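Local structure of sister chromatid cohesion protein (Chaetomium thermophilum, 5T8V) at residues T1165-A1170 and L1183-L1188; R1198-A1203 and H1231-V1236; A1209-I1214 and T1227-L1232. The protein is the C-terminal part of the cohesin loader Scc2, a HEAT-repeat protein that probably binds chromatin and loads cohesin onto it. All coordinates share one frame; numbering follows the deposited sequence.

Contact 1 of 3, residues T1165-A1170 and L1183-L1188; sequences TFITLA and LEHKAL
F1166 and E1184, and beside them I1167 and H1185, form two CH-pi contacts of opposite sense: E1184 lies over the F1166 ring, I1167 over the H1185 ring. No hydrogen bond joins the two segments. The CB of E1184 sits 3.6 Å from the centroid of the F1166 ring, only 10° off the ring normal, while CG of E1184 lies near F1166 CE1 and CZ. The glutamate then bends at chi2 (-54°), which carries the carboxylate away from helix 1163-1169; OE1 is bound by N1152 ND2. In the second pair I1167 CG1 lies over the face of the H1185 imidazole, 3.5 Å from its centroid and 12° off the ring normal. An alanine in place of F1166 is likely to leave the CB and CG of E1184 without their aromatic cover and open a gap between the helices.

The axes of the two short segments approach to 8.4 Å in an oblique crossing, the helices running in roughly opposed directions, with I1167 and H1185 nearest by CA. The α-helical pair belongs to the stacked solenoid of HEAT repeats: F1166 and E1184 also touch helix 1139-1154, and I1167 packs on I1207 of helix 1200-1213.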
ATOM      1  N   THR A1165      -4.696  23.113 -39.480  1.00 43.96           N
ATOM      2  CA  THR A1165      -5.934  23.346 -38.745  1.00 42.64           C
ATOM      3  C   THR A1165      -6.069  22.372 -37.581  1.00 41.87           C
ATOM      4  O   THR A1165      -6.375  22.776 -36.455  1.00 41.67           O
ATOM      5  CB  THR A1165      -7.138  23.239 -39.685  1.00 41.69           C
ATOM      6  OG1 THR A1165      -7.076  24.289 -40.660  1.00 42.60           O
ATOM      7  CG2 THR A1165      -8.453  23.358 -38.908  1.00 40.36           C
ATOM      8  N   PHE A1166      -5.848  21.079 -37.831  1.00 44.41           N
ATOM      9  CA  PHE A1166      -5.982  20.095 -36.760  1.00 44.17           C
ATOM     10  C   PHE A1166      -4.847  20.216 -35.751  1.00 45.86           C
ATOM     11  O   PHE A1166      -5.067  20.066 -34.542  1.00 45.54           O
ATOM     12  CB  PHE A1166      -6.035  18.683 -37.340  1.00 43.47           C
ATOM     13  CG  PHE A1166      -7.391  18.293 -37.857  1.00 42.93           C
ATOM     14  CD1 PHE A1166      -8.466  18.166 -36.996  1.00 42.59           C
ATOM     15  CD2 PHE A1166      -7.586  18.046 -39.200  1.00 42.90           C
ATOM     16  CE1 PHE A1166      -9.716  17.806 -37.470  1.00 41.57           C
ATOM     17  CE2 PHE A1166      -8.834  17.683 -39.681  1.00 42.51           C
ATOM     18  CZ  PHE A1166      -9.899  17.563 -38.815  1.00 41.75           C
ATOM     19  N   ILE A1167      -3.628  20.480 -36.225  1.00 46.53           N
ATOM     20  CA  ILE A1167      -2.525  20.753 -35.307  1.00 46.70           C
ATOM     21  C   ILE A1167      -2.891  21.903 -34.378  1.00 46.34           C
ATOM     22  O   ILE A1167      -2.539  21.902 -33.192  1.00 46.69           O
ATOM     23  CB  ILE A1167      -1.235  21.048 -36.094  1.00 47.77           C
ATOM     24  CG1 ILE A1167      -0.826  19.827 -36.923  1.00 47.55           C
ATOM     25  CG2 ILE A1167      -0.104  21.439 -35.147  1.00 48.28           C
ATOM     26  CD1 ILE A1167       0.314  20.084 -37.889  1.00 48.62           C
ATOM     27  N   THR A1168      -3.611  22.898 -34.901  1.00 44.54           N
ATOM     28  CA  THR A1168      -3.997  24.050 -34.093  1.00 44.90           C
ATOM     29  C   THR A1168      -5.114  23.694 -33.120  1.00 43.79           C
ATOM     30  O   THR A1168      -5.068  24.074 -31.944  1.00 44.45           O
ATOM     31  CB  THR A1168      -4.430  25.201 -35.003  1.00 45.08           C
ATOM     32  OG1 THR A1168      -3.404  25.465 -35.966  1.00 46.28           O
ATOM     33  CG2 THR A1168      -4.686  26.459 -34.195  1.00 45.90           C
ATOM     34  N   LEU A1169      -6.128  22.968 -33.589  1.00 42.97           N
ATOM     35  CA  LEU A1169      -7.247  22.603 -32.730  1.00 42.01           C
ATOM     36  C   LEU A1169      -6.846  21.611 -31.648  1.00 42.31           C
ATOM     37  O   LEU A1169      -7.552  21.494 -30.641  1.00 42.10           O
ATOM     38  CB  LEU A1169      -8.383  22.026 -33.574  1.00 40.56           C
ATOM     39  CG  LEU A1169      -9.029  23.002 -34.563  1.00 40.26           C
ATOM     40  CD1 LEU A1169      -9.920  22.263 -35.544  1.00 39.12           C
ATOM     41  CD2 LEU A1169      -9.825  24.075 -33.827  1.00 40.33           C
ATOM     42  N   ALA A1170      -5.732  20.896 -31.827  1.00 54.90           N
ATOM     43  CA  ALA A1170      -5.279  19.969 -30.796  1.00 56.05           C
ATOM     44  C   ALA A1170      -4.905  20.687 -29.507  1.00 59.05           C
ATOM     45  O   ALA A1170      -4.891  20.058 -28.443  1.00 59.42           O
ATOM     46  CB  ALA A1170      -4.089  19.156 -31.302  1.00 56.68           C
ATOM     47  N   LEU A1183      -6.247  13.245 -32.754  1.00 51.05           N
ATOM     48  CA  LEU A1183      -6.284  12.003 -33.518  1.00 50.68           C
ATOM     49  C   LEU A1183      -6.026  12.264 -34.995  1.00 50.75           C
ATOM     50  O   LEU A1183      -5.298  11.507 -35.651  1.00 51.82           O
ATOM     51  CB  LEU A1183      -7.631  11.306 -33.328  1.00 49.39           C
ATOM     52  CG  LEU A1183      -7.877  10.639 -31.975  1.00 49.12           C
ATOM     53  CD1 LEU A1183      -9.337  10.230 -31.850  1.00 48.87           C
ATOM     54  CD2 LEU A1183      -6.967   9.433 -31.798  1.00 50.11           C
ATOM     55  N   GLU A1184      -6.613  13.332 -35.540  1.00 53.89           N
ATOM     56  CA  GLU A1184      -6.426  13.621 -36.957  1.00 54.63           C
ATOM     57  C   GLU A1184      -5.006  14.088 -37.247  1.00 56.58           C
ATOM     58  O   GLU A1184      -4.445  13.766 -38.299  1.00 57.90           O
ATOM     59  CB  GLU A1184      -7.441  14.665 -37.417  1.00 53.88           C
ATOM     60  CG  GLU A1184      -8.884  14.218 -37.257  1.00 54.31           C
ATOM     61  CD  GLU A1184      -9.156  12.886 -37.929  1.00 55.96           C
ATOM     62  OE1 GLU A1184      -8.492  12.582 -38.945  1.00 56.81           O
ATOM     63  OE2 GLU A1184     -10.028  12.141 -37.436  1.00 55.92           O
ATOM     64  N   HIS A1185      -4.407  14.851 -36.331  1.00 42.59           N
ATOM     65  CA  HIS A1185      -3.019  15.258 -36.512  1.00 43.90           C
ATOM     66  C   HIS A1185      -2.080  14.063 -36.398  1.00 45.12           C
ATOM     67  O   HIS A1185      -1.113  13.950 -37.161  1.00 46.31           O
ATOM     68  CB  HIS A1185      -2.657  16.338 -35.491  1.00 44.07           C
ATOM     69  CG  HIS A1185      -1.188  16.599 -35.375  1.00 45.62           C
ATOM     70  ND1 HIS A1185      -0.318  16.458 -36.436  1.00 46.67           N
ATOM     71  CD2 HIS A1185      -0.436  17.002 -34.324  1.00 46.49           C
ATOM     72  CE1 HIS A1185       0.907  16.754 -36.040  1.00 48.06           C
ATOM     73  NE2 HIS A1185       0.863  17.088 -34.763  1.00 47.98           N
ATOM     74  N   LYS A1186      -2.355  13.156 -35.459  1.00 64.74           N
ATOM     75  CA  LYS A1186      -1.504  11.985 -35.281  1.00 66.76           C
ATOM     76  C   LYS A1186      -1.576  11.061 -36.492  1.00 67.02           C
ATOM     77  O   LYS A1186      -0.544  10.632 -37.019  1.00 67.44           O
ATOM     78  CB  LYS A1186      -1.902  11.242 -34.005  1.00 67.28           C
ATOM     79  CG  LYS A1186      -1.260   9.869 -33.854  1.00 69.21           C
ATOM     80  CD  LYS A1186      -1.450   9.300 -32.455  1.00 71.08           C
ATOM     81  CE  LYS A1186      -2.919   9.266 -32.051  1.00 70.75           C
ATOM     82  NZ  LYS A1186      -3.150   8.441 -30.832  1.00 71.08           N
ATOM     83  N   ALA A1187      -2.791  10.742 -36.946  1.00 62.54           N
ATOM     84  CA  ALA A1187      -2.932   9.887 -38.121  1.00 63.68           C
ATOM     85  C   ALA A1187      -2.374  10.567 -39.364  1.00 64.64           C
ATOM     86  O   ALA A1187      -1.677   9.938 -40.171  1.00 67.01           O
ATOM     87  CB  ALA A1187      -4.401   9.521 -38.327  1.00 62.57           C
ATOM     88  N   LEU A1188      -2.665  11.858 -39.532  1.00 54.15           N
ATOM     89  CA  LEU A1188      -2.185  12.581 -40.703  1.00 55.02           C
ATOM     90  C   LEU A1188      -0.663  12.600 -40.751  1.00 54.18           C
ATOM     91  O   LEU A1188      -0.066  12.414 -41.818  1.00 54.36           O
ATOM     92  CB  LEU A1188      -2.751  14.001 -40.698  1.00 55.89           C
ATOM     93  CG  LEU A1188      -2.538  14.835 -41.959  1.00 57.66           C
ATOM     94  CD1 LEU A1188      -3.691  15.814 -42.132  1.00 56.61           C
ATOM     95  CD2 LEU A1188      -1.212  15.579 -41.906  1.00 58.75           C
TER

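Contact 2 of 3, residues R1198-A1203 and H1231-V1236; sequences REYAKA and HLFMEV
F1233 reaches Y1200 and A1203 across a helix-to-helix junction of the all-helical HEAT-repeat solenoid, where helix 1231-1240 comes up against the start of helix 1200-1213. All three residues are buried, and the contact covers 116 Å² with both sides summed. The backbones stay well apart, the nearest CA atoms being those of A1203 and F1233 at 9.5 Å, so the gap is bridged by side chains.

The aromatic part is the pairing of Y1200 with F1233. Their centroids lie 5.8 Å apart and the planes are turned by 66°, an oblique meeting of the two rings. The phenylalanine presents its far end: F1233 CZ is 3.7 Å from Y1200 CD1, and F1233 CE1 comes to 4.0 Å from Y1200 CE1. Relative to the F1233 ring, Y1200 CD1 lies at the edge, near its plane. What sends F1233 across is its first torsion, -159°, which sets CG opposite the backbone N and extends the ring from its helix toward the tyrosine.

F1248 of helix 1243-1254 completes an aromatic cluster, meeting the Y1200 ring edge-to-face and the F1233 ring at about 50° between planes. The tyrosine hydroxyl has a weak hydrogen bond with N1244 OD1, so the polar end of this buried ring has a partner outside the apolar contact.

The aliphatic part is small. A1203, one helical turn on from Y1200, directs its methyl toward the other segment, and its CB stands 4.0 Å from F1233 CE2.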
ATOM      1  N   ARG A1198       7.258  20.235 -43.590  1.00 89.60           N
ATOM      2  CA  ARG A1198       7.467  21.482 -44.314  1.00 89.05           C
ATOM      3  C   ARG A1198       6.557  22.612 -43.844  1.00 87.16           C
ATOM      4  O   ARG A1198       6.823  23.772 -44.175  1.00 87.48           O
ATOM      5  CB  ARG A1198       7.257  21.261 -45.817  1.00 91.01           C
ATOM      6  CG  ARG A1198       8.321  20.387 -46.465  1.00 91.59           C
ATOM      7  CD  ARG A1198       8.022  20.126 -47.932  1.00 92.08           C
ATOM      8  NE  ARG A1198       6.810  19.334 -48.116  1.00 91.65           N
ATOM      9  CZ  ARG A1198       6.371  18.897 -49.293  1.00 93.88           C
ATOM     10  NH1 ARG A1198       7.045  19.169 -50.403  1.00 95.91           N
ATOM     11  NH2 ARG A1198       5.256  18.182 -49.362  1.00 94.51           N
ATOM     12  N   GLU A1199       5.501  22.309 -43.090  1.00 91.58           N
ATOM     13  CA  GLU A1199       4.593  23.339 -42.600  1.00 89.51           C
ATOM     14  C   GLU A1199       4.719  23.499 -41.091  1.00 86.71           C
ATOM     15  O   GLU A1199       3.711  23.551 -40.379  1.00 86.58           O
ATOM     16  CB  GLU A1199       3.149  23.008 -42.984  1.00 89.74           C
ATOM     17  CG  GLU A1199       2.864  23.126 -44.475  1.00 91.43           C
ATOM     18  CD  GLU A1199       1.381  23.180 -44.784  1.00 92.76           C
ATOM     19  OE1 GLU A1199       0.574  22.826 -43.899  1.00 92.42           O
ATOM     20  OE2 GLU A1199       1.022  23.583 -45.911  1.00 94.70           O
ATOM     21  N   TYR A1200       5.955  23.576 -40.592  1.00 69.98           N
ATOM     22  CA  TYR A1200       6.173  23.751 -39.160  1.00 68.73           C
ATOM     23  C   TYR A1200       5.975  25.203 -38.739  1.00 66.93           C
ATOM     24  O   TYR A1200       5.298  25.480 -37.743  1.00 66.33           O
ATOM     25  CB  TYR A1200       7.582  23.271 -38.783  1.00118.04           C
ATOM     26  CG  TYR A1200       7.736  21.769 -38.603  1.00118.49           C
ATOM     27  CD1 TYR A1200       6.637  20.950 -38.369  1.00118.35           C
ATOM     28  CD2 TYR A1200       8.993  21.173 -38.653  1.00119.31           C
ATOM     29  CE1 TYR A1200       6.781  19.590 -38.200  1.00119.06           C
ATOM     30  CE2 TYR A1200       9.145  19.809 -38.485  1.00120.05           C
ATOM     31  CZ  TYR A1200       8.036  19.024 -38.257  1.00119.95           C
ATOM     32  OH  TYR A1200       8.177  17.666 -38.091  1.00120.97           O
ATOM     33  N   ALA A1201       6.559  26.142 -39.483  1.00 62.41           N
ATOM     34  CA  ALA A1201       6.427  27.553 -39.132  1.00 62.12           C
ATOM     35  C   ALA A1201       4.960  27.966 -39.072  1.00 60.40           C
ATOM     36  O   ALA A1201       4.493  28.502 -38.059  1.00 60.42           O
ATOM     37  CB  ALA A1201       7.191  28.412 -40.139  1.00 65.23           C
ATOM     38  N   LYS A1202       4.216  27.722 -40.154  1.00 67.59           N
ATOM     39  CA  LYS A1202       2.803  28.083 -40.173  1.00 65.10           C
ATOM     40  C   LYS A1202       2.034  27.388 -39.059  1.00 60.56           C
ATOM     41  O   LYS A1202       1.042  27.929 -38.558  1.00 60.60           O
ATOM     42  CB  LYS A1202       2.185  27.739 -41.530  1.00 65.91           C
ATOM     43  CG  LYS A1202       2.860  28.412 -42.718  1.00 66.38           C
ATOM     44  CD  LYS A1202       1.847  28.830 -43.779  1.00 66.31           C
ATOM     45  CE  LYS A1202       1.056  27.644 -44.320  1.00 64.56           C
ATOM     46  NZ  LYS A1202       0.040  28.065 -45.327  1.00 65.36           N
ATOM     47  N   ALA A1203       2.472  26.193 -38.657  1.00 51.93           N
ATOM     48  CA  ALA A1203       1.790  25.476 -37.583  1.00 48.53           C
ATOM     49  C   ALA A1203       2.017  26.159 -36.241  1.00 45.80           C
ATOM     50  O   ALA A1203       1.075  26.350 -35.464  1.00 45.06           O
ATOM     51  CB  ALA A1203       2.268  24.025 -37.536  1.00 48.57           C
ATOM     52  N   HIS A1231       2.881  20.487 -26.279  1.00 60.30           N
ATOM     53  CA  HIS A1231       3.240  19.161 -25.786  1.00 62.45           C
ATOM     54  C   HIS A1231       2.562  18.065 -26.598  1.00 64.63           C
ATOM     55  O   HIS A1231       3.122  16.972 -26.746  1.00 66.81           O
ATOM     56  CB  HIS A1231       2.898  19.035 -24.298  1.00 62.75           C
ATOM     57  CG  HIS A1231       1.534  18.485 -24.023  1.00 63.76           C
ATOM     58  ND1 HIS A1231       0.418  19.285 -23.904  1.00 63.46           N
ATOM     59  CD2 HIS A1231       1.110  17.216 -23.816  1.00 65.89           C
ATOM     60  CE1 HIS A1231      -0.637  18.531 -23.647  1.00 64.86           C
ATOM     61  NE2 HIS A1231      -0.244  17.271 -23.590  1.00 66.60           N
ATOM     62  N   LEU A1232       1.371  18.331 -27.139  1.00 61.90           N
ATOM     63  CA  LEU A1232       0.781  17.403 -28.097  1.00 62.35           C
ATOM     64  C   LEU A1232       1.633  17.327 -29.355  1.00 62.74           C
ATOM     65  O   LEU A1232       2.011  16.238 -29.802  1.00 63.73           O
ATOM     66  CB  LEU A1232      -0.648  17.827 -28.451  1.00 60.91           C
ATOM     67  CG  LEU A1232      -1.739  17.806 -27.374  1.00 60.70           C
ATOM     68  CD1 LEU A1232      -1.568  16.626 -26.423  1.00 62.46           C
ATOM     69  CD2 LEU A1232      -1.791  19.132 -26.619  1.00 59.53           C
ATOM     70  N   PHE A1233       1.956  18.487 -29.932  1.00 60.23           N
ATOM     71  CA  PHE A1233       2.783  18.537 -31.132  1.00 61.92           C
ATOM     72  C   PHE A1233       4.005  17.639 -30.986  1.00 65.35           C
ATOM     73  O   PHE A1233       4.165  16.652 -31.713  1.00 66.76           O
ATOM     74  CB  PHE A1233       3.198  19.988 -31.404  1.00 61.08           C
ATOM     75  CG  PHE A1233       3.612  20.260 -32.827  1.00 61.48           C
ATOM     76  CD1 PHE A1233       3.993  19.234 -33.678  1.00 62.61           C
ATOM     77  CD2 PHE A1233       3.623  21.557 -33.310  1.00 61.04           C
ATOM     78  CE1 PHE A1233       4.371  19.497 -34.979  1.00 62.84           C
ATOM     79  CE2 PHE A1233       4.000  21.827 -34.613  1.00 61.25           C
ATOM     80  CZ  PHE A1233       4.375  20.795 -35.447  1.00 61.85           C
ATOM     81  N   MET A1234       4.875  17.960 -30.025  1.00 85.93           N
ATOM     82  CA  MET A1234       6.085  17.170 -29.843  1.00 88.78           C
ATOM     83  C   MET A1234       5.766  15.714 -29.542  1.00 90.58           C
ATOM     84  O   MET A1234       6.516  14.820 -29.950  1.00 92.84           O
ATOM     85  CB  MET A1234       6.940  17.770 -28.730  1.00 90.81           C
ATOM     86  CG  MET A1234       7.638  19.058 -29.138  1.00 91.37           C
ATOM     87  SD  MET A1234       9.116  19.405 -28.169  1.00 94.67           S
ATOM     88  CE  MET A1234      10.185  18.063 -28.672  1.00 96.31           C
ATOM     89  N   GLU A1235       4.660  15.448 -28.839  1.00 77.34           N
ATOM     90  CA  GLU A1235       4.286  14.061 -28.590  1.00 81.04           C
ATOM     91  C   GLU A1235       4.093  13.316 -29.903  1.00 85.81           C
ATOM     92  O   GLU A1235       4.558  12.180 -30.058  1.00 88.03           O
ATOM     93  CB  GLU A1235       3.020  13.992 -27.737  1.00 78.20           C
ATOM     94  CG  GLU A1235       2.704  12.592 -27.234  1.00 80.02           C
ATOM     95  CD  GLU A1235       1.685  12.585 -26.111  1.00 80.97           C
ATOM     96  OE1 GLU A1235       0.472  12.602 -26.405  1.00 80.00           O
ATOM     97  OE2 GLU A1235       2.101  12.570 -24.932  1.00 82.01           O
ATOM     98  N   VAL A1236       3.430  13.951 -30.873  1.00 52.33           N
ATOM     99  CA  VAL A1236       3.278  13.340 -32.189  1.00 54.15           C
ATOM    100  C   VAL A1236       4.637  13.152 -32.845  1.00 52.75           C
ATOM    101  O   VAL A1236       4.856  12.174 -33.572  1.00 53.93           O
ATOM    102  CB  VAL A1236       2.335  14.193 -33.061  1.00 58.97           C
ATOM    103  CG1 VAL A1236       2.243  13.626 -34.476  1.00 60.85           C
ATOM    104  CG2 VAL A1236       0.955  14.260 -32.427  1.00 60.50           C
TER

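Contact 3 of 3, residues A1209-I1214 and T1227-L1232; sequences AYQRDI and TPKLHL
The turn that leads into helix 1231-1240 sends a lysine back to the C-terminal end of helix 1200-1213 in the HEAT-repeat solenoid, and one hydrogen bond links the two segments. K1229 occupies the second position of a type I beta turn from P1228 to H1231, and L1230 follows as the N-cap residue.

Across the contact, K1229 NZ donates to Q1211 OE1 at 2.9 Å. The C=O...N angle is 119°, but the ammonium nitrogen stands 52° out of the amide plane, so it comes from above the carbonyl. K1229 CE lies 3.7 Å from Q1211 OE1, and K1229 CD comes to 4.1 Å from Q1211 CD, bringing aliphatic chain close to the amide as well. Both side chains are bent at chi2, and they cross rather than run alongside each other. The CA atoms of Q1211 and K1229 are 8.8 Å apart.

Both residues are buried, and their main polar partners lie outside the two segments. K1229 NZ is held by R1219 O and by a salt bridge with D1217 OD2, with Q1211 OE1 as a further acceptor. On the other side, the amide nitrogen NE2 of Q1211 is hydrogen-bonded to T1171 O, which would fix the rotation of the amide. Together these bonds satisfy the buried ammonium and amide groups.

The turn itself is fastened at P1228 O, which accepts from H1231 N at 3.1 Å and from H1231 ND1 at 3.2 Å; the latter donor lies almost in line with the carbonyl bond.

Around this site, K1229 packs on F1278 and N1282 of helix 1271-1284, and Y1210, next to Q1211, lies on T1168 and L1169 of helix 1163-1169.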
ATOM      1  N   ALA A1209      -1.534  32.137 -32.670  1.00 55.72           N
ATOM      2  CA  ALA A1209      -2.692  32.971 -32.984  1.00 55.93           C
ATOM      3  C   ALA A1209      -3.966  32.386 -32.389  1.00 55.14           C
ATOM      4  O   ALA A1209      -4.848  33.125 -31.939  1.00 55.85           O
ATOM      5  CB  ALA A1209      -2.830  33.130 -34.497  1.00 55.98           C
ATOM      6  N   TYR A1210      -4.074  31.058 -32.372  1.00 47.81           N
ATOM      7  CA  TYR A1210      -5.256  30.408 -31.816  1.00 48.32           C
ATOM      8  C   TYR A1210      -5.331  30.612 -30.308  1.00 48.03           C
ATOM      9  O   TYR A1210      -6.389  30.954 -29.770  1.00 47.69           O
ATOM     10  CB  TYR A1210      -5.231  28.921 -32.166  1.00 46.92           C
ATOM     11  CG  TYR A1210      -6.454  28.143 -31.736  1.00 46.64           C
ATOM     12  CD1 TYR A1210      -7.648  28.248 -32.434  1.00 47.79           C
ATOM     13  CD2 TYR A1210      -6.406  27.284 -30.647  1.00 46.39           C
ATOM     14  CE1 TYR A1210      -8.767  27.531 -32.051  1.00 48.60           C
ATOM     15  CE2 TYR A1210      -7.517  26.562 -30.256  1.00 47.29           C
ATOM     16  CZ  TYR A1210      -8.695  26.688 -30.961  1.00 48.41           C
ATOM     17  OH  TYR A1210      -9.808  25.972 -30.576  1.00 49.23           O
ATOM     18  N   GLN A1211      -4.210  30.411 -29.610  1.00 53.45           N
ATOM     19  CA  GLN A1211      -4.192  30.623 -28.166  1.00 53.76           C
ATOM     20  C   GLN A1211      -4.459  32.080 -27.811  1.00 55.04           C
ATOM     21  O   GLN A1211      -5.045  32.365 -26.760  1.00 55.51           O
ATOM     22  CB  GLN A1211      -2.846  30.181 -27.589  1.00 52.51           C
ATOM     23  CG  GLN A1211      -2.582  28.690 -27.700  1.00 51.47           C
ATOM     24  CD  GLN A1211      -3.458  27.874 -26.772  1.00 51.90           C
ATOM     25  OE1 GLN A1211      -3.739  28.283 -25.646  1.00 52.86           O
ATOM     26  NE2 GLN A1211      -3.901  26.713 -27.244  1.00 51.20           N
ATOM     27  N   ARG A1212      -4.044  33.010 -28.672  1.00 45.29           N
ATOM     28  CA  ARG A1212      -4.168  34.430 -28.365  1.00 46.65           C
ATOM     29  C   ARG A1212      -5.575  34.946 -28.641  1.00 47.81           C
ATOM     30  O   ARG A1212      -6.167  35.632 -27.801  1.00 49.22           O
ATOM     31  CB  ARG A1212      -3.138  35.226 -29.171  1.00 46.59           C
ATOM     32  CG  ARG A1212      -3.368  36.733 -29.174  1.00 48.28           C
ATOM     33  CD  ARG A1212      -2.202  37.479 -29.807  1.00 48.97           C
ATOM     34  NE  ARG A1212      -1.830  36.924 -31.106  1.00 49.89           N
ATOM     35  CZ  ARG A1212      -2.504  37.130 -32.234  1.00 52.68           C
ATOM     36  NH1 ARG A1212      -3.600  37.876 -32.235  1.00 55.35           N
ATOM     37  NH2 ARG A1212      -2.083  36.582 -33.366  1.00 52.81           N
ATOM     38  N   ASP A1213      -6.128  34.622 -29.809  1.00 60.13           N
ATOM     39  CA  ASP A1213      -7.396  35.200 -30.236  1.00 61.92           C
ATOM     40  C   ASP A1213      -8.609  34.371 -29.830  1.00 61.08           C
ATOM     41  O   ASP A1213      -9.681  34.939 -29.591  1.00 63.00           O
ATOM     42  CB  ASP A1213      -7.400  35.383 -31.757  1.00 62.49           C
ATOM     43  CG  ASP A1213      -6.284  36.291 -32.237  1.00 63.67           C
ATOM     44  OD1 ASP A1213      -5.870  37.182 -31.467  1.00 63.41           O
ATOM     45  OD2 ASP A1213      -5.822  36.112 -33.384  1.00 64.02           O
ATOM     46  N   ILE A1214      -8.471  33.048 -29.743  1.00 60.23           N
ATOM     47  CA  ILE A1214      -9.614  32.177 -29.489  1.00 60.07           C
ATOM     48  C   ILE A1214      -9.641  31.766 -28.023  1.00 60.10           C
ATOM     49  O   ILE A1214     -10.558  32.133 -27.282  1.00 61.41           O
ATOM     50  CB  ILE A1214      -9.577  30.940 -30.407  1.00 58.08           C
ATOM     51  CG1 ILE A1214      -9.283  31.356 -31.852  1.00 58.14           C
ATOM     52  CG2 ILE A1214     -10.895  30.181 -30.326  1.00 57.72           C
ATOM     53  CD1 ILE A1214     -10.217  32.424 -32.402  1.00 59.32           C
ATOM     54  N   THR A1227       2.673  22.356 -18.213  1.00 91.74           N
ATOM     55  CA  THR A1227       2.826  21.628 -19.463  1.00 89.95           C
ATOM     56  C   THR A1227       2.800  22.607 -20.630  1.00 84.52           C
ATOM     57  O   THR A1227       1.974  23.527 -20.648  1.00 83.71           O
ATOM     58  CB  THR A1227       1.714  20.585 -19.642  1.00 90.41           C
ATOM     59  OG1 THR A1227       0.435  21.229 -19.612  1.00 89.71           O
ATOM     60  CG2 THR A1227       1.782  19.535 -18.543  1.00 93.15           C
ATOM     61  N   PRO A1228       3.680  22.438 -21.617  1.00 65.09           N
ATOM     62  CA  PRO A1228       3.710  23.383 -22.738  1.00 63.25           C
ATOM     63  C   PRO A1228       2.522  23.191 -23.668  1.00 60.36           C
ATOM     64  O   PRO A1228       1.943  22.107 -23.764  1.00 61.08           O
ATOM     65  CB  PRO A1228       5.029  23.051 -23.442  1.00 63.57           C
ATOM     66  CG  PRO A1228       5.227  21.606 -23.168  1.00 65.40           C
ATOM     67  CD  PRO A1228       4.677  21.365 -21.783  1.00 67.18           C
ATOM     68  N   LYS A1229       2.161  24.274 -24.361  1.00 64.00           N
ATOM     69  CA  LYS A1229       1.032  24.215 -25.283  1.00 60.67           C
ATOM     70  C   LYS A1229       1.295  23.229 -26.414  1.00 59.47           C
ATOM     71  O   LYS A1229       0.377  22.541 -26.873  1.00 59.89           O
ATOM     72  CB  LYS A1229       0.743  25.608 -25.844  1.00 58.52           C
ATOM     73  CG  LYS A1229       0.390  26.646 -24.789  1.00 57.17           C
ATOM     74  CD  LYS A1229      -0.885  26.281 -24.039  1.00 56.19           C
ATOM     75  CE  LYS A1229      -1.277  27.360 -23.043  1.00 55.62           C
ATOM     76  NZ  LYS A1229      -1.588  28.654 -23.709  1.00 54.87           N
ATOM     77  N   LEU A1230       2.542  23.146 -26.873  1.00 47.61           N
ATOM     78  CA  LEU A1230       2.915  22.270 -27.973  1.00 46.77           C
ATOM     79  C   LEU A1230       3.229  20.851 -27.518  1.00 46.66           C
ATOM     80  O   LEU A1230       3.789  20.075 -28.301  1.00 46.06           O
ATOM     81  CB  LEU A1230       4.126  22.846 -28.711  1.00 46.90           C
ATOM     82  CG  LEU A1230       4.028  24.306 -29.166  1.00 46.60           C
ATOM     83  CD1 LEU A1230       5.331  24.755 -29.812  1.00 46.45           C
ATOM     84  CD2 LEU A1230       2.867  24.498 -30.124  1.00 46.42           C
ATOM     85  N   HIS A1231       2.881  20.487 -26.279  1.00 60.30           N
ATOM     86  CA  HIS A1231       3.240  19.161 -25.786  1.00 62.45           C
ATOM     87  C   HIS A1231       2.562  18.065 -26.598  1.00 64.63           C
ATOM     88  O   HIS A1231       3.122  16.972 -26.746  1.00 66.81           O
ATOM     89  CB  HIS A1231       2.898  19.035 -24.298  1.00 62.75           C
ATOM     90  CG  HIS A1231       1.534  18.485 -24.023  1.00 63.76           C
ATOM     91  ND1 HIS A1231       0.418  19.285 -23.904  1.00 63.46           N
ATOM     92  CD2 HIS A1231       1.110  17.216 -23.816  1.00 65.89           C
ATOM     93  CE1 HIS A1231      -0.637  18.531 -23.647  1.00 64.86           C
ATOM     94  NE2 HIS A1231      -0.244  17.271 -23.590  1.00 66.60           N
ATOM     95  N   LEU A1232       1.371  18.331 -27.139  1.00 61.90           N
ATOM     96  CA  LEU A1232       0.781  17.403 -28.097  1.00 62.35           C
ATOM     97  C   LEU A1232       1.633  17.327 -29.355  1.00 62.74           C
ATOM     98  O   LEU A1232       2.011  16.238 -29.802  1.00 63.73           O
ATOM     99  CB  LEU A1232      -0.648  17.827 -28.451  1.00 60.91           C
ATOM    100  CG  LEU A1232      -1.739  17.806 -27.374  1.00 60.70           C
ATOM    101  CD1 LEU A1232      -1.568  16.626 -26.423  1.00 62.46           C
ATOM    102  CD2 LEU A1232      -1.791  19.132 -26.619  1.00 59.53           C
TER

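The three contacts form one continuous patch of the helical solenoid, about 40 Å from the centre of the chain to their own centres. Contacts 1 and 2 are closest, about 9 Å between centres: H1185 CD2 packs against V1236 CG2 at 3.6 Å, and H1185 NE2 lies 3.9 Å from F1233 CD1, so the histidine of contact 1 also borders helix 1231-1240. Contact 3 lies about 11 Å from contact 2 between centres and uses the same two helices, 1200-1213 and 1231-1240, sharing H1231 and L1232. Contacts 1 and 3 are about 13 Å apart between centres but still touch, with A1170 O 3.7 Å from L1232 CD2.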